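Local structure of putative methylase (3LDU) at residues A[206-220]-A[276-288]. The protein probably methylates guanine bases of ribosomal RNA and binds GTP in its methyltransferase domain. Sequence-based numbering, arbitrary orientation.
Sequences SGTILIEAAMIGINM and NAEIAGVDEYIEF. With GTP (guanosine-5'-triphosphate), chain B.
Ile-211, Ile-218 and Val-282 carry a contact that illustrates how, in a Rossmann-like methyltransferase, a helix packs through aliphatic branches on the end of a second helix and on the turn and strand that follow it. Each branch of Ile-211 has its own work: CG2 rests 3.7 Å from Ala-280 CB and also reaches Val-282 CG2, while CD1 ends over the start of the other segment, against Asn-276 CB and the backbone N of Ala-277. Val-282 follows Gly-281, whose positive phi marks the Schellman turn that ends helix 267-280. Val-282 CB sits 3.6 Å from Ala-214 CB, and its CG1 touches both Met-215 CG and Ile-218 CD1. Ile-218, just beyond its own helix, holds CG1 between the backbone N and the carbonyl carbon (chi1 61°); CG2 is thereby left beside the N and lies over one face of the Tyr-285 ring, 3.7 Å from the centroid, in a CH-pi contact. At the other end, the side chains of Leu-210 and Phe-288 slide past each other in opposite directions, Leu-210 CD1 coming within 3.7 Å of Phe-288 CE1, and Gly-207 CA approaches the same ring obliquely. Here Ser-206 gives both N and OG to GTP O3G, the OG bond measuring 2.8 Å, and Thr-208 OG1 bonds O2G, placing the gamma-phosphate at the N-terminal end of helix 208-217. This helix runs 26° from helix 276-280 and nearly antiparallel to strand 286-288, part of an outermost strand of the sheet; helix 181-189 meets Thr-208, Glu-212 and Ala-213, while strands 199-201 and 260-264 meet Leu-210 and Ala-213.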
# COMPACT_ATOMS: atom_id res chain seq x y z
N SER A 206 11.24 13.53 -1.12
CA SER A 206 10.30 14.09 -0.15
C SER A 206 10.11 13.21 1.09
O SER A 206 9.21 13.44 1.91
CB SER A 206 8.95 14.38 -0.81
OG SER A 206 8.52 13.23 -1.50
N GLY A 207 10.96 12.19 1.21
CA GLY A 207 11.16 11.53 2.49
C GLY A 207 10.29 10.33 2.79
O GLY A 207 10.27 9.84 3.92
N THR A 208 9.60 9.83 1.77
CA THR A 208 8.59 8.78 1.95
C THR A 208 9.14 7.51 2.59
O THR A 208 8.54 6.96 3.51
CB THR A 208 7.98 8.41 0.59
OG1 THR A 208 7.40 9.58 0.01
CG2 THR A 208 6.90 7.35 0.76
N ILE A 209 10.29 7.05 2.10
CA ILE A 209 10.87 5.83 2.63
C ILE A 209 11.16 5.97 4.12
O ILE A 209 10.85 5.08 4.90
CB ILE A 209 12.13 5.43 1.84
CG1 ILE A 209 11.71 4.92 0.46
CG2 ILE A 209 12.93 4.35 2.59
CD1 ILE A 209 12.88 4.57 -0.44
N LEU A 210 11.75 7.10 4.51
CA LEU A 210 12.10 7.31 5.92
C LEU A 210 10.88 7.55 6.81
O LEU A 210 10.83 7.07 7.93
CB LEU A 210 13.06 8.48 6.06
CG LEU A 210 14.41 8.20 5.41
CD1 LEU A 210 15.28 9.47 5.41
CD2 LEU A 210 15.06 7.06 6.14
N ILE A 211 9.91 8.31 6.31
CA ILE A 211 8.65 8.45 7.05
C ILE A 211 8.00 7.09 7.30
O ILE A 211 7.59 6.78 8.43
CB ILE A 211 7.70 9.46 6.35
CG1 ILE A 211 8.33 10.85 6.38
CG2 ILE A 211 6.32 9.48 7.02
CD1 ILE A 211 7.71 11.86 5.42
N GLU A 212 7.91 6.25 6.27
CA GLU A 212 7.36 4.92 6.48
C GLU A 212 8.17 4.10 7.47
O GLU A 212 7.59 3.38 8.31
CB GLU A 212 7.16 4.16 5.16
CG GLU A 212 6.16 4.83 4.25
CD GLU A 212 4.72 4.66 4.75
OE1 GLU A 212 4.36 3.57 5.22
OE2 GLU A 212 3.96 5.64 4.66
N ALA A 213 9.50 4.20 7.40
CA ALA A 213 10.32 3.46 8.33
C ALA A 213 10.14 3.96 9.76
O ALA A 213 10.08 3.16 10.69
CB ALA A 213 11.80 3.50 7.91
N ALA A 214 10.09 5.28 9.94
CA ALA A 214 9.89 5.85 11.27
C ALA A 214 8.55 5.35 11.84
O ALA A 214 8.47 4.98 13.01
CB ALA A 214 9.90 7.38 11.23
N MSE A 215 7.49 5.35 11.03
CA MSE A 215 6.18 4.91 11.54
C MSE A 215 6.18 3.44 11.94
O MSE A 215 5.61 3.06 12.97
CB MSE A 215 5.06 5.24 10.56
CG MSE A 215 4.89 6.74 10.35
SE MSE A 215 3.50 6.94 8.97
CE MSE A 215 2.04 6.18 9.97
N ILE A 216 6.85 2.61 11.15
CA ILE A 216 7.05 1.22 11.53
C ILE A 216 7.82 1.13 12.86
O ILE A 216 7.42 0.40 13.76
CB ILE A 216 7.79 0.44 10.41
CG1 ILE A 216 6.86 0.28 9.20
CG2 ILE A 216 8.26 -0.92 10.90
CD1 ILE A 216 7.57 -0.13 7.93
N GLY A 217 8.90 1.90 12.97
CA GLY A 217 9.72 1.92 14.17
C GLY A 217 9.04 2.29 15.47
O GLY A 217 9.38 1.73 16.52
N ILE A 218 8.10 3.23 15.44
CA ILE A 218 7.37 3.59 16.65
C ILE A 218 6.00 2.93 16.72
O ILE A 218 5.19 3.24 17.58
CB ILE A 218 7.23 5.12 16.82
CG1 ILE A 218 6.45 5.73 15.65
CG2 ILE A 218 8.60 5.77 16.96
CD1 ILE A 218 6.06 7.19 15.88
N ASN A 219 5.75 1.99 15.80
CA ASN A 219 4.47 1.27 15.73
C ASN A 219 3.27 2.22 15.60
O ASN A 219 2.24 2.05 16.26
CB ASN A 219 4.29 0.35 16.94
CG ASN A 219 3.27 -0.75 16.70
OD1 ASN A 219 3.14 -1.27 15.59
ND2 ASN A 219 2.54 -1.12 17.75
N MSE A 220 3.42 3.25 14.77
CA MSE A 220 2.31 4.14 14.47
C MSE A 220 1.51 3.57 13.30
O MSE A 220 2.05 3.36 12.22
CB MSE A 220 2.83 5.53 14.10
CG MSE A 220 1.71 6.49 13.71
SE MSE A 220 2.43 8.23 13.19
CE MSE A 220 3.11 8.76 14.93
N ASN A 276 6.62 17.11 5.66
CA ASN A 276 5.86 15.87 5.61
C ASN A 276 6.05 15.03 6.88
O ASN A 276 5.09 14.46 7.41
CB ASN A 276 6.20 15.05 4.35
CG ASN A 276 5.58 15.63 3.09
OD1 ASN A 276 4.82 16.60 3.14
ND2 ASN A 276 5.91 15.03 1.94
N ALA A 277 7.29 14.96 7.37
CA ALA A 277 7.55 14.23 8.60
C ALA A 277 6.80 14.84 9.78
O ALA A 277 6.33 14.11 10.65
CB ALA A 277 9.04 14.17 8.89
N GLU A 278 6.69 16.16 9.81
CA GLU A 278 5.97 16.85 10.88
C GLU A 278 4.49 16.48 10.82
O GLU A 278 3.86 16.21 11.84
CB GLU A 278 6.11 18.37 10.77
CG GLU A 278 7.51 18.88 11.02
CD GLU A 278 7.54 20.38 11.25
OE1 GLU A 278 6.46 20.99 11.41
OE2 GLU A 278 8.66 20.95 11.28
N ILE A 279 3.95 16.48 9.61
CA ILE A 279 2.55 16.13 9.42
C ILE A 279 2.29 14.69 9.85
O ILE A 279 1.26 14.39 10.49
CB ILE A 279 2.10 16.36 7.97
CG1 ILE A 279 2.12 17.87 7.68
CG2 ILE A 279 0.69 15.83 7.76
CD1 ILE A 279 2.05 18.22 6.22
N ALA A 280 3.21 13.80 9.51
CA ALA A 280 3.08 12.39 9.83
C ALA A 280 3.25 12.14 11.31
O ALA A 280 2.84 11.10 11.82
CB ALA A 280 4.11 11.57 9.05
N GLY A 281 3.87 13.09 12.00
CA GLY A 281 4.11 12.95 13.43
C GLY A 281 5.38 12.19 13.76
O GLY A 281 5.54 11.68 14.87
N VAL A 282 6.31 12.10 12.81
CA VAL A 282 7.56 11.38 13.09
C VAL A 282 8.80 12.26 12.94
O VAL A 282 9.91 11.75 12.83
CB VAL A 282 7.71 10.11 12.23
CG1 VAL A 282 6.66 9.10 12.62
CG2 VAL A 282 7.60 10.45 10.74
N ASP A 283 8.60 13.57 12.96
CA ASP A 283 9.69 14.54 12.83
C ASP A 283 10.81 14.37 13.85
O ASP A 283 11.96 14.73 13.58
CB ASP A 283 9.16 15.98 12.88
CG ASP A 283 8.23 16.23 14.04
OD1 ASP A 283 7.12 15.64 14.07
OD2 ASP A 283 8.59 17.02 14.93
N GLU A 284 10.50 13.82 15.02
CA GLU A 284 11.52 13.66 16.05
C GLU A 284 12.46 12.49 15.77
O GLU A 284 13.49 12.33 16.43
CB GLU A 284 10.88 13.50 17.43
CG GLU A 284 10.18 14.75 17.95
CD GLU A 284 11.14 15.86 18.34
OE1 GLU A 284 12.36 15.58 18.45
OE2 GLU A 284 10.69 17.01 18.54
N TYR A 285 12.12 11.67 14.78
CA TYR A 285 12.89 10.44 14.54
C TYR A 285 13.69 10.50 13.26
O TYR A 285 14.44 9.59 12.96
CB TYR A 285 11.96 9.22 14.51
CG TYR A 285 11.15 9.08 15.77
CD1 TYR A 285 11.63 8.36 16.85
CD2 TYR A 285 9.90 9.69 15.89
CE1 TYR A 285 10.90 8.25 18.02
CE2 TYR A 285 9.16 9.57 17.05
CZ TYR A 285 9.67 8.85 18.11
OH TYR A 285 8.92 8.73 19.26
N ILE A 286 13.54 11.59 12.51
CA ILE A 286 14.25 11.72 11.24
C ILE A 286 14.98 13.04 11.14
O ILE A 286 14.45 14.08 11.52
CB ILE A 286 13.29 11.65 10.03
CG1 ILE A 286 12.30 10.50 10.19
CG2 ILE A 286 14.09 11.47 8.75
CD1 ILE A 286 11.21 10.49 9.11
N GLU A 287 16.19 12.99 10.62
CA GLU A 287 16.91 14.22 10.31
C GLU A 287 17.20 14.25 8.81
O GLU A 287 17.85 13.35 8.28
CB GLU A 287 18.19 14.31 11.13
CG GLU A 287 19.06 15.49 10.78
CD GLU A 287 20.32 15.56 11.62
OE1 GLU A 287 20.22 15.42 12.86
OE2 GLU A 287 21.41 15.76 11.04
N PHE A 288 16.71 15.29 8.14
CA PHE A 288 16.85 15.45 6.70
C PHE A 288 17.82 16.60 6.46
O PHE A 288 17.74 17.63 7.15
CB PHE A 288 15.52 15.86 6.06
CG PHE A 288 14.45 14.79 6.08
CD1 PHE A 288 14.51 13.71 5.20
CD2 PHE A 288 13.37 14.90 6.92
CE1 PHE A 288 13.50 12.73 5.19
CE2 PHE A 288 12.36 13.94 6.91
CZ PHE A 288 12.44 12.85 6.05
PG GTP B . 10.53 9.70 -2.45
O1G GTP B . 11.37 9.34 -1.24
O2G GTP B . 9.26 8.89 -2.39
O3G GTP B . 10.13 11.16 -2.42
O3B GTP B . 11.37 9.35 -3.78
PB GTP B . 11.97 10.55 -4.69
O1B GTP B . 11.03 10.76 -5.85
O2B GTP B . 12.08 11.83 -3.91
O3A GTP B . 13.42 10.12 -5.28
PA GTP B . 13.66 10.43 -6.85
O1A GTP B . 13.18 11.84 -7.14
O2A GTP B . 12.90 9.45 -7.71
O5' GTP B . 15.23 10.39 -7.14
C5' GTP B . 16.06 10.24 -6.02
C4' GTP B . 16.40 11.63 -5.51
O4' GTP B . 17.80 11.69 -5.51
C3' GTP B . 15.93 12.83 -6.34
O3' GTP B . 15.13 13.64 -5.51
C2' GTP B . 17.19 13.60 -6.73
O2' GTP B . 17.12 14.98 -6.43
C1' GTP B . 18.22 13.01 -5.80
N9 GTP B . 19.59 12.90 -6.32
C8 GTP B . 20.07 12.78 -7.59
N7 GTP B . 21.43 12.70 -7.51
C5 GTP B . 21.79 12.78 -6.20
C6 GTP B . 23.02 12.76 -5.56
O6 GTP B . 24.08 12.65 -6.19
N1 GTP B . 23.04 12.86 -4.18
C2 GTP B . 21.87 12.98 -3.46
N2 GTP B . 21.94 13.06 -2.14
N3 GTP B . 20.63 13.02 -4.09
C4 GTP B . 20.63 12.91 -5.45